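Local structure of hypothetical protein, similar to alpha-acetolactate decarboxylase (Staphylococcus aureus subsp. aureus, 1XV2) at residues T41-V49 and R127-Y136; F82-L93 and E194-N204. The protein probably catalyses, as an alpha-acetolactate decarboxylase (EC 4.1.1.5), the zinc-dependent decarboxylation of acetolactate to acetoin. One frame throughout, in Å; residues are numbered along the deposited sequence.

Interaction 1 of 2, residues T41-V49 and R127-Y136; sequences TLTGSDGEV and RMMPAQQPPY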
loop_
_atom_site.group_PDB
_atom_site.type_symbol
_atom_site.label_atom_id
_atom_site.label_comp_id
_atom_site.label_asym_id
_atom_site.label_seq_id
_atom_site.Cartn_x
_atom_site.Cartn_y
_atom_site.Cartn_z
ATOM N N THR A 41 9.370 1.828 -15.922
ATOM C CA THR A 41 9.293 2.541 -17.181
ATOM C C THR A 41 10.021 3.861 -16.957
ATOM O O THR A 41 10.395 4.177 -15.823
ATOM C CB THR A 41 7.837 2.788 -17.614
ATOM O OG1 THR A 41 7.830 3.534 -18.840
ATOM C CG2 THR A 41 7.064 3.539 -16.534
ATOM N N LEU A 42 10.243 4.621 -18.022
ATOM C CA LEU A 42 10.954 5.890 -17.889
ATOM C C LEU A 42 10.022 7.092 -17.908
ATOM O O LEU A 42 8.811 6.951 -18.053
ATOM C CB LEU A 42 11.989 6.027 -19.009
ATOM C CG LEU A 42 13.032 4.911 -19.096
ATOM C CD1 LEU A 42 14.002 5.222 -20.220
ATOM C CD2 LEU A 42 13.774 4.780 -17.771
ATOM N N THR A 43 10.598 8.281 -17.760
ATOM C CA THR A 43 9.818 9.510 -17.766
ATOM C C THR A 43 8.882 9.500 -18.971
ATOM O O THR A 43 9.270 9.078 -20.058
ATOM C CB THR A 43 10.749 10.745 -17.827
ATOM O OG1 THR A 43 11.627 10.732 -16.693
ATOM C CG2 THR A 43 9.941 12.031 -17.816
ATOM N N GLY A 44 7.647 9.952 -18.762
ATOM C CA GLY A 44 6.660 9.976 -19.828
ATOM C C GLY A 44 6.157 8.576 -20.124
ATOM O O GLY A 44 5.458 8.347 -21.115
ATOM N N SER A 45 6.503 7.646 -19.235
ATOM C CA SER A 45 6.142 6.237 -19.363
ATOM C C SER A 45 6.774 5.721 -20.644
ATOM O O SER A 45 6.163 4.973 -21.407
ATOM C CB SER A 45 4.626 6.046 -19.417
ATOM O OG SER A 45 4.298 4.665 -19.322
ATOM N N ASP A 46 8.012 6.144 -20.871
ATOM C CA ASP A 46 8.740 5.747 -22.059
ATOM C C ASP A 46 9.288 4.329 -21.991
ATOM O O ASP A 46 10.200 4.034 -21.220
ATOM C CB ASP A 46 9.887 6.725 -22.329
ATOM C CG ASP A 46 10.805 6.254 -23.446
ATOM O OD1 ASP A 46 10.291 5.794 -24.489
ATOM O OD2 ASP A 46 12.038 6.348 -23.282
ATOM N N GLY A 47 8.708 3.453 -22.800
ATOM C CA GLY A 47 9.178 2.086 -22.868
ATOM C C GLY A 47 8.950 1.170 -21.687
ATOM O O GLY A 47 8.084 1.395 -20.840
ATOM N N GLU A 48 9.769 0.129 -21.639
ATOM C CA GLU A 48 9.680 -0.893 -20.615
ATOM C C GLU A 48 11.019 -1.127 -19.943
ATOM O O GLU A 48 12.002 -1.445 -20.610
ATOM C CB GLU A 48 9.225 -2.200 -21.259
ATOM C CG GLU A 48 8.013 -2.060 -22.165
ATOM C CD GLU A 48 6.769 -1.660 -21.400
ATOM O OE1 GLU A 48 6.787 -1.771 -20.156
ATOM O OE2 GLU A 48 5.775 -1.249 -22.040
ATOM N N VAL A 49 11.056 -0.984 -18.623
ATOM C CA VAL A 49 12.287 -1.218 -17.886
ATOM C C VAL A 49 12.247 -2.607 -17.264
ATOM O O VAL A 49 11.244 -3.001 -16.672
ATOM C CB VAL A 49 12.480 -0.185 -16.754
ATOM C CG1 VAL A 49 13.746 -0.501 -15.971
ATOM C CG2 VAL A 49 12.556 1.217 -17.339
ATOM N N ARG A 127 4.478 -5.728 -25.357
ATOM C CA ARG A 127 4.178 -4.405 -25.868
ATOM C C ARG A 127 5.279 -3.499 -25.343
ATOM O O ARG A 127 5.934 -3.818 -24.346
ATOM C CB ARG A 127 2.798 -3.907 -25.398
ATOM C CG ARG A 127 2.627 -3.693 -23.897
ATOM C CD ARG A 127 3.136 -2.329 -23.414
ATOM N NE ARG A 127 3.001 -2.186 -21.962
ATOM C CZ ARG A 127 1.850 -1.998 -21.323
ATOM N NH1 ARG A 127 0.710 -1.916 -22.000
ATOM N NH2 ARG A 127 1.832 -1.917 -19.997
HETATM N N MSE A 128 5.513 -2.395 -26.040
HETATM C CA MSE A 128 6.514 -1.426 -25.619
HETATM C C MSE A 128 5.750 -0.117 -25.501
HETATM O O MSE A 128 5.437 0.524 -26.508
HETATM C CB MSE A 128 7.631 -1.308 -26.660
HETATM C CG MSE A 128 8.388 -2.605 -26.929
HETATM SE SE MSE A 128 7.582 -3.682 -28.325
HETATM C CE MSE A 128 8.442 -2.881 -29.866
HETATM N N MSE A 129 5.423 0.262 -24.271
HETATM C CA MSE A 129 4.658 1.479 -24.043
HETATM C C MSE A 129 5.281 2.677 -24.747
HETATM O O MSE A 129 6.437 3.019 -24.502
HETATM C CB MSE A 129 4.550 1.761 -22.540
HETATM C CG MSE A 129 3.476 2.783 -22.175
HETATM SE SE MSE A 129 1.688 2.134 -22.506
HETATM C CE MSE A 129 1.373 1.262 -20.808
ATOM N N PRO A 130 4.524 3.318 -25.653
ATOM C CA PRO A 130 5.040 4.485 -26.376
ATOM C C PRO A 130 5.142 5.688 -25.437
ATOM O O PRO A 130 4.240 5.946 -24.636
ATOM C CB PRO A 130 4.013 4.681 -27.486
ATOM C CG PRO A 130 2.745 4.222 -26.847
ATOM C CD PRO A 130 3.171 2.966 -26.119
ATOM N N ALA A 131 6.248 6.414 -25.535
ATOM C CA ALA A 131 6.477 7.569 -24.683
ATOM C C ALA A 131 5.537 8.737 -24.967
ATOM O O ALA A 131 5.056 8.915 -26.088
ATOM C CB ALA A 131 7.927 8.027 -24.816
ATOM N N GLN A 132 5.272 9.520 -23.927
ATOM C CA GLN A 132 4.423 10.704 -24.025
ATOM C C GLN A 132 5.304 11.915 -23.745
ATOM O O GLN A 132 6.326 11.798 -23.075
ATOM C CB GLN A 132 3.311 10.672 -22.971
ATOM C CG GLN A 132 1.957 10.179 -23.454
ATOM C CD GLN A 132 0.868 10.416 -22.421
ATOM O OE1 GLN A 132 0.691 11.538 -21.939
ATOM N NE2 GLN A 132 0.132 9.365 -22.078
ATOM N N GLN A 133 4.907 13.069 -24.264
ATOM C CA GLN A 133 5.638 14.306 -24.028
ATOM C C GLN A 133 4.689 15.210 -23.252
ATOM O O GLN A 133 3.492 15.253 -23.541
ATOM C CB GLN A 133 6.022 14.974 -25.350
ATOM C CG GLN A 133 6.951 14.149 -26.231
ATOM C CD GLN A 133 8.240 13.776 -25.527
ATOM O OE1 GLN A 133 8.928 14.632 -24.968
ATOM N NE2 GLN A 133 8.578 12.490 -25.555
ATOM N N PRO A 134 5.203 15.937 -22.247
ATOM C CA PRO A 134 4.352 16.831 -21.453
ATOM C C PRO A 134 3.787 17.981 -22.285
ATOM O O PRO A 134 4.427 18.445 -23.227
ATOM C CB PRO A 134 5.293 17.308 -20.347
ATOM C CG PRO A 134 6.626 17.297 -21.011
ATOM C CD PRO A 134 6.601 15.999 -21.787
ATOM N N PRO A 135 2.568 18.444 -21.958
ATOM C CA PRO A 135 1.682 17.984 -20.882
ATOM C C PRO A 135 1.200 16.551 -21.091
ATOM O O PRO A 135 0.853 16.160 -22.207
ATOM C CB PRO A 135 0.539 18.992 -20.932
ATOM C CG PRO A 135 0.444 19.286 -22.395
ATOM C CD PRO A 135 1.900 19.479 -22.768
ATOM N N TYR A 136 1.168 15.778 -20.010
ATOM C CA TYR A 136 0.752 14.381 -20.068
ATOM C C TYR A 136 -0.758 14.160 -20.018
ATOM O O TYR A 136 -1.519 15.043 -19.625
ATOM C CB TYR A 136 1.403 13.607 -18.923
ATOM C CG TYR A 136 2.909 13.623 -18.954
ATOM C CD1 TYR A 136 3.610 13.085 -20.037
ATOM C CD2 TYR A 136 3.641 14.165 -17.897
ATOM C CE1 TYR A 136 5.006 13.086 -20.063
ATOM C CE2 TYR A 136 5.034 14.168 -17.913
ATOM C CZ TYR A 136 5.708 13.628 -18.996
ATOM O OH TYR A 136 7.082 13.622 -19.009
HETATM O O HOH W 1 3.087 7.148 -22.312
HETATM O O HOH W 2 8.771 3.600 -25.759
HETATM O O HOH W 3 4.568 -1.265 -18.951
#
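The turn 41-49 lies along the irregular chain 127-136, where G47 N gives a hydrogen bond of 2.9 Å to M129 O, and farther along Q132 N reaches G44 O at 3.1 Å. Here 41-49 turns between strands 37-42 and 48-52 through a G1 beta bulge in which S45 and D46 both face L42. G44, at positive phi, brings its CA to 3.5 Å from Y136 CE1, which glycine's lack of a side chain allows.

The chain of E48 bends at chi2 (-66°), bringing OE2 to M129 N at 2.7 Å in a nearly straight bond (166°), received on the anti side of the carboxylate. The same oxygen forms a salt bridge to R127 NE, 2.9 Å away at the guanidinium edge, with a weak hydrogen bond; carboxylate and guanidinium planes lie 16° apart. A water joins E48 OE1 to R127 NH2, while R127 NH1 turns to Q146 and A236. Farther along, the methyl of A131 packs on D46 CB and OD1.

The side chain of E48 lies about 4 Å from the zinc ion, which H176, H178 and H189 bind, so this turn-on-loop contact, with its strand residues E48 and R127, borders the metal site of the acetolactate decarboxylase fold.

Interaction 2 of 2, residues F82-L93 and E194-N204; sequences FKASKTFPLQQL and EVDDVVVEIQN
F88 and V200 pack ring against branch: V200 CB sits over one face of the phenyl ring, 3.8 Å from its centroid, in a CH-pi contact, and I202 CD1 meets the ring edge, 3.6 Å from F88 CE2. The ring lies over its neighbour because F88 CG is placed between the backbone N and the carbonyl carbon (chi1 64°). F82 instead turns its edge to the other strand, with CZ 3.6 Å from E201 CB, while A84 N lies over one face, offset toward the rim.

Strands 86-91 and 198-204 run antiparallel, their axes 150° apart. F88 and V200 form a hydrogen-bonded pair, as do L90 and V198; V200 N to F88 O is 2.7 Å. Classic and G1 bulges interrupt the pairing at S85-K86 and Q92-L93. At the first, I202 O accepts from both S85 N and S85 OG.

Residues alternate between the two faces. F88, L90, V198, V200 and I202 make a largely apolar one, with K86 at its end reaching E105; I202 touches I102 of helix 95-105. T87, P89, Q91, D197, V199 and E201 lie on the other. There Q91 NE2 reaches D197 OD2 at 2.6 Å, approaching from above the carboxylate plane, and a water joins T87 OG1 to E201 OE2.

Backbone bonds thus set the register, beta-branched residues suit the strands, the F88 face packs toward helix 95-105, and the mixed, more exposed face adds charge, amide and water.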
loop_
_atom_site.group_PDB
_atom_site.type_symbol
_atom_site.label_atom_id
_atom_site.label_comp_id
_atom_site.label_asym_id
_atom_site.label_seq_id
_atom_site.Cartn_x
_atom_site.Cartn_y
_atom_site.Cartn_z
ATOM N N PHE A 82 15.964 -10.166 -5.086
ATOM C CA PHE A 82 15.425 -11.500 -5.303
ATOM C C PHE A 82 16.133 -12.636 -4.585
ATOM O O PHE A 82 17.296 -12.929 -4.844
ATOM C CB PHE A 82 15.367 -11.811 -6.799
ATOM C CG PHE A 82 14.464 -12.962 -7.135
ATOM C CD1 PHE A 82 13.107 -12.902 -6.833
ATOM C CD2 PHE A 82 14.967 -14.114 -7.734
ATOM C CE1 PHE A 82 12.261 -13.972 -7.120
ATOM C CE2 PHE A 82 14.129 -15.190 -8.027
ATOM C CZ PHE A 82 12.774 -15.118 -7.718
ATOM N N LYS A 83 15.395 -13.272 -3.684
ATOM C CA LYS A 83 15.872 -14.410 -2.909
ATOM C C LYS A 83 14.783 -15.479 -3.051
ATOM O O LYS A 83 13.820 -15.508 -2.282
ATOM C CB LYS A 83 16.044 -14.007 -1.440
ATOM C CG LYS A 83 16.337 -15.158 -0.490
ATOM C CD LYS A 83 17.675 -15.816 -0.782
ATOM C CE LYS A 83 17.886 -17.028 0.113
ATOM N NZ LYS A 83 16.839 -18.064 -0.125
ATOM N N ALA A 84 14.936 -16.342 -4.051
ATOM C CA ALA A 84 13.961 -17.396 -4.319
ATOM C C ALA A 84 13.720 -18.306 -3.125
ATOM O O ALA A 84 14.654 -18.894 -2.583
ATOM C CB ALA A 84 14.409 -18.227 -5.518
ATOM N N SER A 85 12.462 -18.418 -2.714
ATOM C CA SER A 85 12.119 -19.282 -1.593
ATOM C C SER A 85 11.596 -20.615 -2.122
ATOM O O SER A 85 11.425 -21.572 -1.367
ATOM C CB SER A 85 11.073 -18.614 -0.700
ATOM O OG SER A 85 9.962 -18.175 -1.454
ATOM N N LYS A 86 11.352 -20.668 -3.429
ATOM C CA LYS A 86 10.869 -21.882 -4.070
ATOM C C LYS A 86 11.253 -21.888 -5.547
ATOM O O LYS A 86 11.187 -20.858 -6.219
ATOM C CB LYS A 86 9.346 -22.003 -3.925
ATOM C CG LYS A 86 8.779 -23.271 -4.553
ATOM C CD LYS A 86 7.287 -23.431 -4.301
ATOM C CE LYS A 86 6.990 -23.794 -2.854
ATOM N NZ LYS A 86 5.524 -23.975 -2.616
ATOM N N THR A 87 11.660 -23.054 -6.036
ATOM C CA THR A 87 12.061 -23.221 -7.427
ATOM C C THR A 87 11.393 -24.477 -7.974
ATOM O O THR A 87 11.187 -25.439 -7.234
ATOM C CB THR A 87 13.590 -23.381 -7.542
ATOM O OG1 THR A 87 14.237 -22.259 -6.930
ATOM C CG2 THR A 87 14.010 -23.463 -8.995
ATOM N N PHE A 88 11.054 -24.465 -9.263
ATOM C CA PHE A 88 10.413 -25.614 -9.901
ATOM C C PHE A 88 10.291 -25.424 -11.411
ATOM O O PHE A 88 10.096 -24.309 -11.894
ATOM C CB PHE A 88 9.030 -25.855 -9.287
ATOM C CG PHE A 88 8.057 -24.731 -9.508
ATOM C CD1 PHE A 88 7.302 -24.665 -10.676
ATOM C CD2 PHE A 88 7.887 -23.743 -8.546
ATOM C CE1 PHE A 88 6.390 -23.629 -10.880
ATOM C CE2 PHE A 88 6.978 -22.703 -8.739
ATOM C CZ PHE A 88 6.228 -22.646 -9.907
ATOM N N PRO A 89 10.411 -26.518 -12.179
ATOM C CA PRO A 89 10.316 -26.445 -13.639
ATOM C C PRO A 89 8.903 -26.524 -14.210
ATOM O O PRO A 89 7.956 -26.902 -13.522
ATOM C CB PRO A 89 11.183 -27.616 -14.089
ATOM C CG PRO A 89 10.894 -28.639 -13.045
ATOM C CD PRO A 89 10.916 -27.838 -11.752
ATOM N N LEU A 90 8.780 -26.150 -15.481
ATOM C CA LEU A 90 7.514 -26.190 -16.205
ATOM C C LEU A 90 7.829 -26.370 -17.681
ATOM O O LEU A 90 8.825 -25.841 -18.177
ATOM C CB LEU A 90 6.716 -24.899 -16.004
ATOM C CG LEU A 90 6.124 -24.639 -14.615
ATOM C CD1 LEU A 90 5.329 -23.336 -14.637
ATOM C CD2 LEU A 90 5.224 -25.796 -14.210
ATOM N N GLN A 91 6.984 -27.118 -18.382
ATOM C CA GLN A 91 7.197 -27.362 -19.802
ATOM C C GLN A 91 5.892 -27.392 -20.580
ATOM O O GLN A 91 4.856 -27.796 -20.054
ATOM C CB GLN A 91 7.915 -28.698 -20.010
ATOM C CG GLN A 91 9.259 -28.821 -19.314
ATOM C CD GLN A 91 9.863 -30.200 -19.492
ATOM O OE1 GLN A 91 9.261 -31.206 -19.113
ATOM N NE2 GLN A 91 11.055 -30.255 -20.075
ATOM N N GLN A 92 5.959 -26.956 -21.837
ATOM C CA GLN A 92 4.808 -26.955 -22.734
ATOM C C GLN A 92 3.500 -26.525 -22.067
ATOM O O GLN A 92 2.560 -27.315 -21.981
ATOM C CB GLN A 92 4.626 -28.357 -23.322
ATOM C CG GLN A 92 5.829 -28.886 -24.086
ATOM C CD GLN A 92 6.133 -28.068 -25.328
ATOM O OE1 GLN A 92 5.226 -27.678 -26.063
ATOM N NE2 GLN A 92 7.413 -27.816 -25.576
ATOM N N LEU A 93 3.442 -25.277 -21.605
ATOM C CA LEU A 93 2.243 -24.753 -20.950
ATOM C C LEU A 93 1.916 -23.328 -21.389
ATOM O O LEU A 93 2.805 -22.544 -21.738
ATOM C CB LEU A 93 2.407 -24.772 -19.428
ATOM C CG LEU A 93 2.572 -26.122 -18.727
ATOM C CD1 LEU A 93 2.715 -25.888 -17.229
ATOM C CD2 LEU A 93 1.370 -27.019 -19.019
ATOM N N GLU A 194 3.982 -18.592 -24.011
ATOM C CA GLU A 194 3.854 -20.037 -23.907
ATOM C C GLU A 194 5.246 -20.585 -23.619
ATOM O O GLU A 194 6.175 -20.383 -24.403
ATOM C CB GLU A 194 3.310 -20.622 -25.211
ATOM C CG GLU A 194 3.291 -22.144 -25.244
ATOM C CD GLU A 194 2.548 -22.695 -26.451
ATOM O OE1 GLU A 194 2.894 -22.310 -27.589
ATOM O OE2 GLU A 194 1.621 -23.515 -26.259
ATOM N N VAL A 195 5.396 -21.266 -22.488
ATOM C CA VAL A 195 6.690 -21.822 -22.119
ATOM C C VAL A 195 6.994 -23.137 -22.826
ATOM O O VAL A 195 6.102 -23.954 -23.053
ATOM C CB VAL A 195 6.782 -22.067 -20.598
ATOM C CG1 VAL A 195 6.640 -20.750 -19.850
ATOM C CG2 VAL A 195 5.702 -23.056 -20.162
ATOM N N ASP A 196 8.256 -23.323 -23.200
ATOM C CA ASP A 196 8.681 -24.562 -23.834
ATOM C C ASP A 196 9.303 -25.355 -22.696
ATOM O O ASP A 196 8.798 -26.399 -22.292
ATOM C CB ASP A 196 9.737 -24.307 -24.911
ATOM C CG ASP A 196 10.149 -25.583 -25.634
ATOM O OD1 ASP A 196 10.323 -26.623 -24.964
ATOM O OD2 ASP A 196 10.304 -25.549 -26.869
ATOM N N ASP A 197 10.407 -24.829 -22.176
ATOM C CA ASP A 197 11.113 -25.452 -21.066
ATOM C C ASP A 197 11.705 -24.321 -20.234
ATOM O O ASP A 197 12.578 -23.587 -20.704
ATOM C CB ASP A 197 12.229 -26.361 -21.582
ATOM C CG ASP A 197 12.763 -27.287 -20.508
ATOM O OD1 ASP A 197 13.101 -26.804 -19.406
ATOM O OD2 ASP A 197 12.850 -28.503 -20.768
ATOM N N VAL A 198 11.220 -24.174 -19.006
ATOM C CA VAL A 198 11.696 -23.113 -18.127
ATOM C C VAL A 198 11.779 -23.535 -16.670
ATOM O O VAL A 198 11.344 -24.622 -16.293
ATOM C CB VAL A 198 10.765 -21.885 -18.176
ATOM C CG1 VAL A 198 10.699 -21.326 -19.588
ATOM C CG2 VAL A 198 9.378 -22.279 -17.688
ATOM N N VAL A 199 12.352 -22.650 -15.860
ATOM C CA VAL A 199 12.474 -22.863 -14.424
ATOM C C VAL A 199 11.771 -21.667 -13.788
ATOM O O VAL A 199 11.980 -20.529 -14.209
ATOM C CB VAL A 199 13.951 -22.878 -13.966
ATOM C CG1 VAL A 199 14.025 -22.945 -12.443
ATOM C CG2 VAL A 199 14.673 -24.064 -14.583
ATOM N N VAL A 200 10.930 -21.925 -12.796
ATOM C CA VAL A 200 10.207 -20.857 -12.123
ATOM C C VAL A 200 10.706 -20.654 -10.697
ATOM O O VAL A 200 10.794 -21.606 -9.916
ATOM C CB VAL A 200 8.688 -21.151 -12.060
ATOM C CG1 VAL A 200 7.965 -20.006 -11.364
ATOM C CG2 VAL A 200 8.132 -21.359 -13.467
ATOM N N GLU A 201 11.029 -19.408 -10.369
ATOM C CA GLU A 201 11.489 -19.054 -9.031
ATOM C C GLU A 201 10.492 -18.076 -8.422
ATOM O O GLU A 201 10.073 -17.112 -9.070
ATOM C CB GLU A 201 12.875 -18.411 -9.090
ATOM C CG GLU A 201 13.985 -19.380 -9.441
ATOM C CD GLU A 201 15.305 -18.680 -9.685
ATOM O OE1 GLU A 201 15.419 -17.964 -10.703
ATOM O OE2 GLU A 201 16.226 -18.839 -8.860
ATOM N N ILE A 202 10.105 -18.329 -7.178
ATOM C CA ILE A 202 9.152 -17.470 -6.490
ATOM C C ILE A 202 9.719 -16.963 -5.169
ATOM O O ILE A 202 10.545 -17.627 -4.536
ATOM C CB ILE A 202 7.841 -18.224 -6.177
ATOM C CG1 ILE A 202 7.246 -18.803 -7.457
ATOM C CG2 ILE A 202 6.836 -17.278 -5.536
ATOM C CD1 ILE A 202 5.971 -19.597 -7.229
ATOM N N GLN A 203 9.272 -15.778 -4.766
ATOM C CA GLN A 203 9.684 -15.181 -3.504
ATOM C C GLN A 203 8.454 -14.523 -2.890
ATOM O O GLN A 203 7.816 -13.679 -3.521
ATOM C CB GLN A 203 10.776 -14.134 -3.719
ATOM C CG GLN A 203 11.260 -13.508 -2.415
ATOM C CD GLN A 203 12.298 -12.423 -2.620
ATOM O OE1 GLN A 203 12.874 -11.916 -1.658
ATOM N NE2 GLN A 203 12.541 -12.057 -3.874
ATOM N N ASN A 204 8.117 -14.920 -1.667
ATOM C CA ASN A 204 6.960 -14.365 -0.975
ATOM C C ASN A 204 7.414 -13.212 -0.081
ATOM O O ASN A 204 8.394 -13.337 0.649
ATOM C CB ASN A 204 6.284 -15.457 -0.144
ATOM C CG ASN A 204 5.963 -16.695 -0.967
ATOM O OD1 ASN A 204 5.125 -16.658 -1.871
ATOM N ND2 ASN A 204 6.639 -17.795 -0.664
HETATM O O HOH W 4 16.592 -21.195 -7.659
HETATM O O HOH W 5 3.015 -26.190 -25.955
#

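Interaction 1 is a buried contact beside the zinc ion, whereas interaction 2 is partly buried, with many of its touching residues exposed; their centres lie 29 Å apart on opposite sides of the chain's centre. They share a sheet: strand 120-127, which leads into 127-136, pairs with strand 187-195, whose end forms part of 194-204. Interaction 1 also joins that sheet to the seven-stranded mixed sheet, through the turn between strands 37-42 and 48-52, while interaction 2 stays within a single sheet. Their chemistry follows: a few backbone bonds and one buried carboxylate holding a turn against a loop, against a long regular pairing with one largely apolar and one mixed, more exposed face.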